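Local coordinates for protein acetylacetone-cleaving enzyme (Acinetobacter johnsonii, PDB 3BAL) that catalyses the cleavage of acetylacetone by molecular oxygen into methylglyoxal and acetate, as a homotetramer that carries one iron cation per subunit, at residues Glu43-Thr48 with Thr118-Leu123; Pro67-Leu72 with Tyr95-Ser100; Gly75-Arg80 with Thr107-Glu112. All coordinates share one frame; numbering follows the deposited sequence.

Contact 1 (Glu43-Thr48 with Thr118-Leu123)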
ATOM      1  N   GLU A  43      -1.478  -2.843 -10.044  1.00 15.28           N
ATOM      2  CA  GLU A  43      -2.620  -2.385  -9.261  1.00 15.97           C
ATOM      3  C   GLU A  43      -2.141  -1.542  -8.078  1.00 16.23           C
ATOM      4  O   GLU A  43      -2.685  -0.474  -7.797  1.00 17.09           O
ATOM      5  CB  GLU A  43      -3.400  -3.598  -8.762  1.00 16.19           C
ATOM      6  CG  GLU A  43      -4.718  -3.296  -8.093  1.00 18.40           C
ATOM      7  CD  GLU A  43      -5.438  -4.573  -7.695  1.00 21.41           C
ATOM      8  OE1 GLU A  43      -5.058  -5.191  -6.670  1.00 19.87           O
ATOM      9  OE2 GLU A  43      -6.375  -4.972  -8.426  1.00 22.69           O
ATOM     10  N   THR A  44      -1.106  -2.028  -7.399  1.00 15.48           N
ATOM     11  CA  THR A  44      -0.546  -1.338  -6.240  1.00 14.22           C
ATOM     12  C   THR A  44       0.379  -0.186  -6.638  1.00 15.22           C
ATOM     13  O   THR A  44       0.429   0.850  -5.967  1.00 14.70           O
ATOM     14  CB  THR A  44       0.262  -2.320  -5.370  1.00 13.48           C
ATOM     15  OG1 THR A  44      -0.564  -3.435  -5.022  1.00 12.87           O
ATOM     16  CG2 THR A  44       0.746  -1.639  -4.107  1.00 13.66           C
ATOM     17  N   SER A  45       1.105  -0.400  -7.733  1.00 13.21           N
ATOM     18  CA  SER A  45       2.077   0.530  -8.310  1.00 12.61           C
ATOM     19  C   SER A  45       3.468   0.300  -7.714  1.00 12.79           C
ATOM     20  O   SER A  45       4.343   1.163  -7.794  1.00 14.13           O
ATOM     21  CB  SER A  45       1.656   2.005  -8.138  1.00 11.95           C
ATOM     22  OG  SER A  45       2.003   2.523  -6.870  1.00 12.28           O
ATOM     23  N   SER A  46       3.677  -0.872  -7.122  1.00 11.91           N
ATOM     24  CA  SER A  46       4.972  -1.198  -6.548  1.00 13.22           C
ATOM     25  C   SER A  46       5.751  -2.088  -7.523  1.00 14.35           C
ATOM     26  O   SER A  46       5.153  -2.729  -8.387  1.00 15.62           O
ATOM     27  CB  SER A  46       4.792  -1.925  -5.220  1.00 12.69           C
ATOM     28  OG  SER A  46       4.018  -3.090  -5.402  1.00 15.91           O
ATOM     29  N   TRP A  47       7.078  -2.103  -7.401  1.00 13.01           N
ATOM     30  CA  TRP A  47       7.930  -2.926  -8.263  1.00 12.88           C
ATOM     31  C   TRP A  47       9.187  -3.352  -7.508  1.00 12.99           C
ATOM     32  O   TRP A  47       9.568  -2.714  -6.528  1.00 13.59           O
ATOM     33  CB  TRP A  47       8.279  -2.190  -9.568  1.00 12.79           C
ATOM     34  CG  TRP A  47       8.705  -0.749  -9.423  1.00 13.58           C
ATOM     35  CD1 TRP A  47       7.942   0.299  -8.974  1.00 14.75           C
ATOM     36  CD2 TRP A  47       9.989  -0.196  -9.749  1.00 14.21           C
ATOM     37  NE1 TRP A  47       8.674   1.467  -9.002  1.00 14.15           N
ATOM     38  CE2 TRP A  47       9.933   1.192  -9.472  1.00 15.43           C
ATOM     39  CE3 TRP A  47      11.185  -0.739 -10.251  1.00 14.24           C
ATOM     40  CZ2 TRP A  47      11.029   2.047  -9.678  1.00 15.51           C
ATOM     41  CZ3 TRP A  47      12.275   0.111 -10.455  1.00 13.79           C
ATOM     42  CH2 TRP A  47      12.186   1.488 -10.168  1.00 13.77           C
ATOM     43  N   THR A  48       9.821  -4.435  -7.962  1.00 14.10           N
ATOM     44  CA  THR A  48      11.005  -4.995  -7.294  1.00 14.36           C
ATOM     45  C   THR A  48      12.149  -5.352  -8.247  1.00 14.46           C
ATOM     46  O   THR A  48      11.922  -5.943  -9.304  1.00 13.92           O
ATOM     47  CB  THR A  48      10.613  -6.267  -6.521  1.00 13.82           C
ATOM     48  OG1 THR A  48       9.552  -5.957  -5.607  1.00 15.76           O
ATOM     49  CG2 THR A  48      11.796  -6.821  -5.753  1.00 13.57           C
ATOM     50  N   THR A 118      12.749  -2.997  -3.153  1.00 13.14           N
ATOM     51  CA  THR A 118      11.340  -2.907  -3.526  1.00 13.59           C
ATOM     52  C   THR A 118      10.985  -1.418  -3.494  1.00 14.05           C
ATOM     53  O   THR A 118      11.468  -0.686  -2.624  1.00 13.60           O
ATOM     54  CB  THR A 118      10.431  -3.687  -2.526  1.00 14.30           C
ATOM     55  OG1 THR A 118      10.748  -3.304  -1.180  1.00 17.73           O
ATOM     56  CG2 THR A 118      10.635  -5.190  -2.668  1.00 14.46           C
ATOM     57  N   PHE A 119      10.171  -0.970  -4.450  1.00 13.76           N
ATOM     58  CA  PHE A 119       9.768   0.438  -4.523  1.00 14.22           C
ATOM     59  C   PHE A 119       8.249   0.588  -4.607  1.00 15.62           C
ATOM     60  O   PHE A 119       7.578  -0.190  -5.284  1.00 15.16           O
ATOM     61  CB  PHE A 119      10.339   1.146  -5.773  1.00 14.76           C
ATOM     62  CG  PHE A 119      11.807   0.905  -6.026  1.00 15.04           C
ATOM     63  CD1 PHE A 119      12.233  -0.232  -6.712  1.00 14.79           C
ATOM     64  CD2 PHE A 119      12.763   1.831  -5.609  1.00 14.05           C
ATOM     65  CE1 PHE A 119      13.587  -0.442  -6.986  1.00 14.34           C
ATOM     66  CE2 PHE A 119      14.121   1.631  -5.876  1.00 15.54           C
ATOM     67  CZ  PHE A 119      14.535   0.487  -6.568  1.00 14.79           C
ATOM     68  N   LEU A 120       7.715   1.592  -3.916  1.00 14.78           N
ATOM     69  CA  LEU A 120       6.289   1.890  -3.979  1.00 15.11           C
ATOM     70  C   LEU A 120       6.235   3.243  -4.688  1.00 14.63           C
ATOM     71  O   LEU A 120       6.742   4.250  -4.179  1.00 14.69           O
ATOM     72  CB  LEU A 120       5.661   2.005  -2.582  1.00 15.73           C
ATOM     73  CG  LEU A 120       4.147   2.301  -2.589  1.00 15.39           C
ATOM     74  CD1 LEU A 120       3.412   1.213  -3.361  1.00 15.52           C
ATOM     75  CD2 LEU A 120       3.625   2.385  -1.170  1.00 15.96           C
ATOM     76  N   GLY A 121       5.650   3.265  -5.879  1.00 14.17           N
ATOM     77  CA  GLY A 121       5.592   4.508  -6.621  1.00 13.20           C
ATOM     78  C   GLY A 121       6.827   4.700  -7.486  1.00 13.12           C
ATOM     79  O   GLY A 121       7.707   3.839  -7.528  1.00 12.72           O
ATOM     80  N   PRO A 122       6.927   5.843  -8.181  1.00 12.70           N
ATOM     81  CA  PRO A 122       8.062   6.148  -9.059  1.00 14.54           C
ATOM     82  C   PRO A 122       9.271   6.832  -8.431  1.00 16.15           C
ATOM     83  O   PRO A 122       9.223   7.337  -7.300  1.00 17.79           O
ATOM     84  CB  PRO A 122       7.429   7.046 -10.115  1.00 15.07           C
ATOM     85  CG  PRO A 122       6.489   7.883  -9.262  1.00 12.84           C
ATOM     86  CD  PRO A 122       5.844   6.833  -8.361  1.00 12.57           C
ATOM     87  N   LEU A 123      10.358   6.835  -9.198  1.00 15.61           N
ATOM     88  CA  LEU A 123      11.589   7.504  -8.813  1.00 15.96           C
ATOM     89  C   LEU A 123      11.662   8.667  -9.792  1.00 15.23           C
ATOM     90  O   LEU A 123      11.733   8.460 -11.004  1.00 14.99           O
ATOM     91  CB  LEU A 123      12.805   6.599  -9.002  1.00 16.57           C
ATOM     92  CG  LEU A 123      12.831   5.301  -8.203  1.00 19.15           C
ATOM     93  CD1 LEU A 123      14.238   4.734  -8.265  1.00 19.69           C
ATOM     94  CD2 LEU A 123      12.423   5.547  -6.756  1.00 17.63           C
TER
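Within the jelly roll of this cupin, strands 46-53 and 113-120 are antiparallel neighbours, and residues 43-48 meet 118-123 where the first begins and the second ends; the axes of the short strand pieces run 4.7 Å apart with their directions 165° from each other. Trp47 and Phe119 form the hydrogen-bonded pair, with Trp47 N giving to Phe119 O and Phe119 N to Trp47 O. The same two residues stack on the inward face of the sheet: the phenyl ring lies over the six-membered ring of the indole, centroids 4.2 Å apart and planes 22° from parallel, while Phe119 CB sits above the five-membered ring in a CH-pi contact. With Trp47 CG between its backbone N and carbonyl carbon (chi1 45°), the indole folds across to the partner strand. There Trp47 NE1 donates to Gly121 O at 3.0 Å; the acceptor lies close to the ring plane, although the N-H arrives from above the plane of that carbonyl. Ring face and ring N-H thus engage two different residues of 118-123, fixing the indole's rotation. At the edge of the ring, Trp47 CZ2 meets Leu123 CG, and Trp138 and Ala141 of helix 138-148 also touch the indole. Leu123 and Phe119 rest on His64, one of the three histidines that bind the metal, a zinc ion in this crystal, so Phe119 of the stack, and Leu123 beside it, pack against a metal ligand. The other face of the sheet carries Ser46, Leu120, Thr48 and Thr118 and meets other subunits, Leu120 packing on Thr44 of the second subunit. Just before the strand, Ser45 O accepts from Gly121 N at 3.1 Å. Within it, Leu120 CD1 lies 3.9 Å from Ser46 CB.

Contact 2 (Pro67-Leu72 with Tyr95-Ser100); sequences PGEYFL and YGFESS
Tyr70 CG stands between its own backbone N and carbonyl carbon (chi1 69°), which lays the phenol over Gly96 of the neighbouring strand. Gly96 CA sits over the face of the Tyr70 ring, 3.6 Å from its centroid, in a CH-pi contact. On the opposite face of the sheet, Tyr95 CG is roughly trans to its backbone N (chi1 158°), and the hydroxyl reaches the extended side chain of Glu69. Tyr95 OH donates to Glu69 OE1 at 2.6 Å, meeting it on the anti side and 25° out of the carboxylate plane, with ring and carboxylate planes nearly perpendicular. Phe97 lies on this same face, its ring edge against Glu69 CG and its CE1 3.9 Å from Pro67 CB. Four backbone bonds join the strands, two between Gly68 and Glu98 and two between Tyr70 and Gly96. Tyr70 OH is linked to Glu98 by a water that accepts from the phenol at 2.8 Å and donates to Glu98 OE2. Glu98 OE1 is hydrogen-bonded to NE2 of His104, a residue of the metal site. Glu69 OE1 also bonds Thr48 OG1 of the fourth subunit, so one carboxylate oxygen receives two hydroxyls at the interface. Glu98, gripped through both oxygens, is placed to act as a second-shell carboxylate, probably helping to orient and polarise the imidazole of His104.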
ATOM      1  N   PRO A  67       7.784   5.069  -0.292  1.00 11.97           N
ATOM      2  CA  PRO A  67       8.787   4.302   0.454  1.00 11.23           C
ATOM      3  C   PRO A  67       9.484   3.211  -0.356  1.00 11.32           C
ATOM      4  O   PRO A  67       8.877   2.574  -1.217  1.00 11.37           O
ATOM      5  CB  PRO A  67       7.976   3.728   1.612  1.00 11.86           C
ATOM      6  CG  PRO A  67       6.642   3.465   0.970  1.00  9.80           C
ATOM      7  CD  PRO A  67       6.425   4.760   0.195  1.00 12.78           C
ATOM      8  N   GLY A  68      10.766   3.011  -0.063  1.00 12.28           N
ATOM      9  CA  GLY A  68      11.558   1.983  -0.723  1.00 12.16           C
ATOM     10  C   GLY A  68      12.390   1.272   0.332  1.00 12.33           C
ATOM     11  O   GLY A  68      12.851   1.912   1.285  1.00 10.82           O
ATOM     12  N   GLU A  69      12.584  -0.040   0.178  1.00 11.07           N
ATOM     13  CA  GLU A  69      13.360  -0.834   1.144  1.00 11.61           C
ATOM     14  C   GLU A  69      14.450  -1.650   0.469  1.00 10.82           C
ATOM     15  O   GLU A  69      14.166  -2.391  -0.462  1.00 12.74           O
ATOM     16  CB  GLU A  69      12.430  -1.785   1.912  1.00 11.19           C
ATOM     17  CG  GLU A  69      11.401  -1.066   2.751  1.00 12.53           C
ATOM     18  CD  GLU A  69      10.567  -2.008   3.571  1.00 14.99           C
ATOM     19  OE1 GLU A  69      11.059  -2.510   4.605  1.00 15.33           O
ATOM     20  OE2 GLU A  69       9.412  -2.262   3.175  1.00 16.36           O
ATOM     21  N   TYR A  70      15.686  -1.540   0.944  1.00 10.79           N
ATOM     22  CA  TYR A  70      16.774  -2.286   0.329  1.00 11.46           C
ATOM     23  C   TYR A  70      17.499  -3.285   1.241  1.00 13.49           C
ATOM     24  O   TYR A  70      17.608  -3.094   2.459  1.00 12.21           O
ATOM     25  CB  TYR A  70      17.795  -1.308  -0.286  1.00 12.14           C
ATOM     26  CG  TYR A  70      18.596  -0.497   0.723  1.00 14.09           C
ATOM     27  CD1 TYR A  70      19.656  -1.071   1.432  1.00 13.07           C
ATOM     28  CD2 TYR A  70      18.281   0.839   0.982  1.00 12.76           C
ATOM     29  CE1 TYR A  70      20.379  -0.339   2.377  1.00 13.76           C
ATOM     30  CE2 TYR A  70      18.995   1.579   1.922  1.00 14.99           C
ATOM     31  CZ  TYR A  70      20.045   0.983   2.621  1.00 15.37           C
ATOM     32  OH  TYR A  70      20.730   1.701   3.576  1.00 13.81           O
ATOM     33  N   PHE A  71      17.985  -4.358   0.625  1.00 12.18           N
ATOM     34  CA  PHE A  71      18.745  -5.392   1.315  1.00 12.30           C
ATOM     35  C   PHE A  71      20.088  -5.463   0.572  1.00 13.79           C
ATOM     36  O   PHE A  71      20.171  -6.027  -0.529  1.00 13.12           O
ATOM     37  CB  PHE A  71      18.007  -6.743   1.233  1.00 13.21           C
ATOM     38  CG  PHE A  71      18.740  -7.902   1.895  1.00 13.69           C
ATOM     39  CD1 PHE A  71      18.384  -9.219   1.600  1.00 15.54           C
ATOM     40  CD2 PHE A  71      19.797  -7.681   2.776  1.00 14.49           C
ATOM     41  CE1 PHE A  71      19.073 -10.300   2.173  1.00 16.53           C
ATOM     42  CE2 PHE A  71      20.493  -8.751   3.352  1.00 16.23           C
ATOM     43  CZ  PHE A  71      20.129 -10.060   3.046  1.00 17.31           C
ATOM     44  N   LEU A  72      21.125  -4.866   1.160  1.00 13.10           N
ATOM     45  CA  LEU A  72      22.456  -4.862   0.557  1.00 13.08           C
ATOM     46  C   LEU A  72      23.088  -6.206   0.874  1.00 15.15           C
ATOM     47  O   LEU A  72      23.419  -6.490   2.028  1.00 17.02           O
ATOM     48  CB  LEU A  72      23.309  -3.736   1.150  1.00 12.69           C
ATOM     49  CG  LEU A  72      24.733  -3.546   0.622  1.00 12.02           C
ATOM     50  CD1 LEU A  72      24.704  -3.161  -0.850  1.00 13.37           C
ATOM     51  CD2 LEU A  72      25.412  -2.466   1.431  1.00 13.59           C
ATOM     52  N   TYR A  95      20.213  -3.614   5.919  1.00 15.16           N
ATOM     53  CA  TYR A  95      18.898  -3.221   5.421  1.00 13.58           C
ATOM     54  C   TYR A  95      18.700  -1.714   5.529  1.00 13.91           C
ATOM     55  O   TYR A  95      19.355  -1.054   6.332  1.00 13.19           O
ATOM     56  CB  TYR A  95      17.830  -3.951   6.257  1.00 14.15           C
ATOM     57  CG  TYR A  95      16.468  -3.307   6.239  1.00 12.50           C
ATOM     58  CD1 TYR A  95      15.537  -3.626   5.257  1.00 11.47           C
ATOM     59  CD2 TYR A  95      16.128  -2.333   7.179  1.00 13.52           C
ATOM     60  CE1 TYR A  95      14.305  -2.989   5.205  1.00 11.86           C
ATOM     61  CE2 TYR A  95      14.900  -1.688   7.135  1.00 11.32           C
ATOM     62  CZ  TYR A  95      13.996  -2.019   6.147  1.00 12.59           C
ATOM     63  OH  TYR A  95      12.793  -1.360   6.089  1.00 14.69           O
ATOM     64  N   GLY A  96      17.800  -1.165   4.721  1.00 12.56           N
ATOM     65  CA  GLY A  96      17.536   0.263   4.791  1.00 11.76           C
ATOM     66  C   GLY A  96      16.115   0.632   4.400  1.00 11.81           C
ATOM     67  O   GLY A  96      15.504  -0.017   3.542  1.00  9.67           O
ATOM     68  N   PHE A  97      15.580   1.663   5.046  1.00 11.63           N
ATOM     69  CA  PHE A  97      14.239   2.158   4.742  1.00 12.15           C
ATOM     70  C   PHE A  97      14.415   3.608   4.304  1.00 12.98           C
ATOM     71  O   PHE A  97      14.818   4.459   5.099  1.00 12.76           O
ATOM     72  CB  PHE A  97      13.323   2.094   5.978  1.00 13.62           C
ATOM     73  CG  PHE A  97      11.939   2.677   5.754  1.00 13.73           C
ATOM     74  CD1 PHE A  97      10.960   1.957   5.075  1.00 14.36           C
ATOM     75  CD2 PHE A  97      11.624   3.952   6.219  1.00 16.31           C
ATOM     76  CE1 PHE A  97       9.686   2.499   4.864  1.00 14.91           C
ATOM     77  CE2 PHE A  97      10.356   4.505   6.012  1.00 15.66           C
ATOM     78  CZ  PHE A  97       9.386   3.778   5.336  1.00 14.32           C
ATOM     79  N   GLU A  98      14.140   3.874   3.029  1.00 12.62           N
ATOM     80  CA  GLU A  98      14.246   5.217   2.469  1.00 13.19           C
ATOM     81  C   GLU A  98      12.812   5.663   2.192  1.00 14.38           C
ATOM     82  O   GLU A  98      12.136   5.132   1.317  1.00 14.58           O
ATOM     83  CB  GLU A  98      15.082   5.184   1.186  1.00 13.69           C
ATOM     84  CG  GLU A  98      16.552   4.773   1.399  1.00 12.09           C
ATOM     85  CD  GLU A  98      17.360   5.808   2.177  1.00 14.43           C
ATOM     86  OE1 GLU A  98      17.202   7.021   1.903  1.00 15.55           O
ATOM     87  OE2 GLU A  98      18.166   5.416   3.049  1.00 14.66           O
ATOM     88  N   SER A  99      12.358   6.640   2.964  1.00 14.49           N
ATOM     89  CA  SER A  99      10.992   7.132   2.886  1.00 14.71           C
ATOM     90  C   SER A  99      10.625   8.035   1.723  1.00 13.54           C
ATOM     91  O   SER A  99      11.483   8.553   1.010  1.00 13.32           O
ATOM     92  CB  SER A  99      10.662   7.864   4.179  1.00 14.36           C
ATOM     93  OG  SER A  99      11.573   8.934   4.348  1.00 16.59           O
ATOM     94  N   SER A 100       9.317   8.217   1.567  1.00 13.78           N
ATOM     95  CA  SER A 100       8.740   9.074   0.545  1.00 14.10           C
ATOM     96  C   SER A 100       9.343  10.471   0.699  1.00 15.56           C
ATOM     97  O   SER A 100       9.290  11.062   1.784  1.00 16.53           O
ATOM     98  CB  SER A 100       7.219   9.125   0.728  1.00 12.61           C
ATOM     99  OG  SER A 100       6.641  10.183  -0.007  1.00 14.67           O
TER
HETATM  100  O   HOH W   1      19.134   3.634   4.730  1.00 18.32           O

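Contact 3 (Gly75-Arg80 with Thr107-Glu112)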
ATOM      1  N   GLY A  75      29.063  -5.770  -0.708  1.00 16.15           N
ATOM      2  CA  GLY A  75      29.673  -4.466  -0.900  1.00 16.36           C
ATOM      3  C   GLY A  75      29.368  -3.390   0.124  1.00 16.91           C
ATOM      4  O   GLY A  75      29.194  -3.668   1.310  1.00 15.65           O
ATOM      5  N   LYS A  76      29.312  -2.149  -0.357  1.00 18.34           N
ATOM      6  CA  LYS A  76      29.050  -0.974   0.474  1.00 19.28           C
ATOM      7  C   LYS A  76      28.298   0.059  -0.370  1.00 19.55           C
ATOM      8  O   LYS A  76      28.577   0.204  -1.562  1.00 19.77           O
ATOM      9  CB  LYS A  76      30.377  -0.381   0.947  1.00 21.17           C
ATOM     10  CG  LYS A  76      31.276  -1.376   1.643  1.00 25.49           C
ATOM     11  CD  LYS A  76      32.716  -0.974   1.479  1.00 29.79           C
ATOM     12  CE  LYS A  76      33.100   0.086   2.458  1.00 32.58           C
ATOM     13  NZ  LYS A  76      34.150  -0.537   3.307  1.00 36.27           N
ATOM     14  N   MET A  77      27.361   0.782   0.244  1.00 18.24           N
ATOM     15  CA  MET A  77      26.563   1.787  -0.472  1.00 17.91           C
ATOM     16  C   MET A  77      26.408   3.098   0.319  1.00 17.69           C
ATOM     17  O   MET A  77      25.959   3.082   1.462  1.00 17.12           O
ATOM     18  CB  MET A  77      25.178   1.203  -0.798  1.00 16.88           C
ATOM     19  CG  MET A  77      24.203   2.174  -1.456  1.00 18.15           C
ATOM     20  SD  MET A  77      22.668   1.366  -1.947  1.00 18.74           S
ATOM     21  CE  MET A  77      21.913   1.125  -0.339  1.00 17.34           C
ATOM     22  N   GLU A  78      26.787   4.221  -0.296  1.00 16.39           N
ATOM     23  CA  GLU A  78      26.681   5.538   0.340  1.00 17.25           C
ATOM     24  C   GLU A  78      25.378   6.208  -0.083  1.00 16.89           C
ATOM     25  O   GLU A  78      25.239   6.637  -1.224  1.00 16.93           O
ATOM     26  CB  GLU A  78      27.866   6.429  -0.054  1.00 17.93           C
ATOM     27  CG  GLU A  78      29.183   6.098   0.649  1.00 18.68           C
ATOM     28  CD  GLU A  78      30.390   6.750  -0.021  1.00 20.70           C
ATOM     29  OE1 GLU A  78      30.217   7.779  -0.705  1.00 20.33           O
ATOM     30  OE2 GLU A  78      31.517   6.238   0.141  1.00 23.31           O
ATOM     31  N   VAL A  79      24.429   6.286   0.848  1.00 18.15           N
ATOM     32  CA  VAL A  79      23.122   6.885   0.588  1.00 17.45           C
ATOM     33  C   VAL A  79      22.994   8.243   1.268  1.00 17.91           C
ATOM     34  O   VAL A  79      23.418   8.422   2.412  1.00 17.36           O
ATOM     35  CB  VAL A  79      21.978   5.992   1.113  1.00 19.27           C
ATOM     36  CG1 VAL A  79      20.656   6.447   0.525  1.00 19.76           C
ATOM     37  CG2 VAL A  79      22.246   4.539   0.775  1.00 20.52           C
ATOM     38  N   ARG A  80      22.392   9.193   0.560  1.00 18.16           N
ATOM     39  CA  ARG A  80      22.205  10.541   1.082  1.00 19.22           C
ATOM     40  C   ARG A  80      23.530  11.181   1.495  1.00 19.47           C
ATOM     41  O   ARG A  80      23.608  11.879   2.509  1.00 20.12           O
ATOM     42  CB  ARG A  80      21.223  10.510   2.259  1.00 18.68           C
ATOM     43  CG  ARG A  80      19.786  10.293   1.812  1.00 20.17           C
ATOM     44  CD  ARG A  80      18.819  10.079   2.965  1.00 19.10           C
ATOM     45  NE  ARG A  80      18.888   8.728   3.513  1.00 21.44           N
ATOM     46  CZ  ARG A  80      19.564   8.388   4.604  1.00 23.60           C
ATOM     47  NH1 ARG A  80      20.237   9.307   5.287  1.00 24.67           N
ATOM     48  NH2 ARG A  80      19.571   7.124   5.010  1.00 24.88           N
ATOM     49  N   THR A 107      23.708   8.299  -5.246  1.00 15.35           N
ATOM     50  CA  THR A 107      23.945   7.072  -4.488  1.00 14.99           C
ATOM     51  C   THR A 107      25.207   6.457  -5.105  1.00 16.15           C
ATOM     52  O   THR A 107      25.244   6.187  -6.310  1.00 15.78           O
ATOM     53  CB  THR A 107      22.740   6.106  -4.595  1.00 13.63           C
ATOM     54  OG1 THR A 107      21.597   6.705  -3.973  1.00 12.41           O
ATOM     55  CG2 THR A 107      23.042   4.782  -3.906  1.00 12.92           C
ATOM     56  N   PHE A 108      26.224   6.232  -4.270  1.00 16.44           N
ATOM     57  CA  PHE A 108      27.538   5.747  -4.715  1.00 16.25           C
ATOM     58  C   PHE A 108      28.036   4.402  -4.157  1.00 16.22           C
ATOM     59  O   PHE A 108      27.869   4.103  -2.970  1.00 17.14           O
ATOM     60  CB  PHE A 108      28.562   6.845  -4.379  1.00 16.99           C
ATOM     61  CG  PHE A 108      29.933   6.619  -4.947  1.00 19.35           C
ATOM     62  CD1 PHE A 108      30.171   6.767  -6.308  1.00 19.78           C
ATOM     63  CD2 PHE A 108      30.995   6.284  -4.114  1.00 20.61           C
ATOM     64  CE1 PHE A 108      31.451   6.589  -6.835  1.00 22.42           C
ATOM     65  CE2 PHE A 108      32.280   6.100  -4.629  1.00 21.99           C
ATOM     66  CZ  PHE A 108      32.507   6.253  -5.991  1.00 22.34           C
ATOM     67  N   PHE A 109      28.680   3.610  -5.015  1.00 14.65           N
ATOM     68  CA  PHE A 109      29.227   2.310  -4.618  1.00 13.55           C
ATOM     69  C   PHE A 109      30.757   2.305  -4.708  1.00 15.03           C
ATOM     70  O   PHE A 109      31.330   2.092  -5.775  1.00 14.14           O
ATOM     71  CB  PHE A 109      28.644   1.212  -5.498  1.00 13.37           C
ATOM     72  CG  PHE A 109      27.151   1.162  -5.458  1.00 13.45           C
ATOM     73  CD1 PHE A 109      26.392   1.966  -6.304  1.00 13.44           C
ATOM     74  CD2 PHE A 109      26.497   0.370  -4.522  1.00 13.18           C
ATOM     75  CE1 PHE A 109      25.008   1.982  -6.216  1.00 14.82           C
ATOM     76  CE2 PHE A 109      25.107   0.377  -4.421  1.00 13.34           C
ATOM     77  CZ  PHE A 109      24.362   1.184  -5.269  1.00 14.20           C
ATOM     78  N   PRO A 110      31.436   2.530  -3.572  1.00 16.96           N
ATOM     79  CA  PRO A 110      32.905   2.573  -3.461  1.00 17.37           C
ATOM     80  C   PRO A 110      33.603   1.262  -3.819  1.00 17.87           C
ATOM     81  O   PRO A 110      34.767   1.256  -4.210  1.00 16.03           O
ATOM     82  CB  PRO A 110      33.129   2.935  -1.990  1.00 16.55           C
ATOM     83  CG  PRO A 110      31.826   3.577  -1.565  1.00 19.68           C
ATOM     84  CD  PRO A 110      30.816   2.711  -2.243  1.00 17.11           C
ATOM     85  N   VAL A 111      32.864   0.169  -3.686  1.00 18.11           N
ATOM     86  CA  VAL A 111      33.381  -1.164  -3.936  1.00 19.93           C
ATOM     87  C   VAL A 111      32.337  -1.984  -4.712  1.00 20.56           C
ATOM     88  O   VAL A 111      31.156  -1.645  -4.692  1.00 21.62           O
ATOM     89  CB  VAL A 111      33.698  -1.821  -2.563  1.00 20.63           C
ATOM     90  CG1 VAL A 111      32.613  -2.823  -2.198  1.00 22.47           C
ATOM     91  CG2 VAL A 111      35.076  -2.406  -2.551  1.00 23.80           C
ATOM     92  N   GLU A 112      32.751  -3.046  -5.404  1.00 20.16           N
ATOM     93  CA  GLU A 112      31.771  -3.844  -6.147  1.00 20.96           C
ATOM     94  C   GLU A 112      30.675  -4.335  -5.198  1.00 19.35           C
ATOM     95  O   GLU A 112      30.954  -5.033  -4.221  1.00 18.67           O
ATOM     96  CB  GLU A 112      32.423  -5.035  -6.833  1.00 24.38           C
ATOM     97  CG  GLU A 112      31.449  -5.755  -7.752  1.00 30.28           C
ATOM     98  CD  GLU A 112      32.143  -6.533  -8.843  1.00 36.42           C
ATOM     99  OE1 GLU A 112      32.876  -7.496  -8.519  1.00 38.11           O
ATOM    100  OE2 GLU A 112      31.953  -6.177 -10.031  1.00 38.84           O
TER
HETATM  101  O   HOH W   2      21.816   9.035  -2.334  1.00 13.23           O
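Met77 runs alongside the Phe109 ring, its chain following the same course. From the backbone outward, Met77 CB stands 3.7 Å from Phe109 CE2. Met77 CG, set opposite the backbone N (chi1 176°), lies 3.6 Å from Phe109 CE2 and also meets Thr107 CG2 at 3.8 Å, so it is wedged between two residues of 107-112. Met77 SD continues past CE2 and CZ in a Met-aromatic contact, 4.6 Å from the centroid of the Phe109 ring and oblique to it, 61° off the normal. A bend at chi3 then carries CE to Tyr70 of strand 68-74.

The backbones join through a single antiparallel bridge. Glu78 N donates to Phe108 O at 2.9 Å in a nearly straight bond (178°), and Phe108 N returns a longer one to Glu78 O. Farther along the strand, the carboxylate of Glu78 spans two neighbours: OE1 lies beside Phe108 CD2, and Glu78 OE2 comes to 3.2 Å from Pro110 CG. At the Gly75 end the pairing gives way to contacts of side chains with backbone, Pro110 CD against Lys76 O and Val111 CG1 3.6 Å from Gly75 CA. At the other end a water joins Arg80 N to Thr107 OG1, and the side chain of Thr107 lies about 4 Å from the bound zinc.

Strand 76-79 pairs on its other edge with 88-91, whereas Phe109 packs on Ser57 and Phe59 of strand 57-64. The bridge thus connects a two-stranded hairpin to the sheet that bears His62 and His64, a junction within the jelly-roll barrel of a cupin.

Along the chain the first segments come in the order contact 1, contact 2, contact 3, but the second segments in the order 2, 3, 1: contact 1 encloses the other two, whose segments interleave. Contacts 1 and 2, centres about 12 Å apart, belong to one six-stranded sheet in which 113-120 and 68-74 are neighbours, probably bonded through Thr118 O and Glu69 N. The centre of contact 3 lies about 14 Å from that of contact 2 and about 22 Å from that of contact 1. A salt bridge, 2.9 Å from Glu98 OE1 to Arg80 NE, ties contacts 2 and 3. All three border the metal site, and contacts 1 and 2 also join it to the tetramer through the fourth subunit.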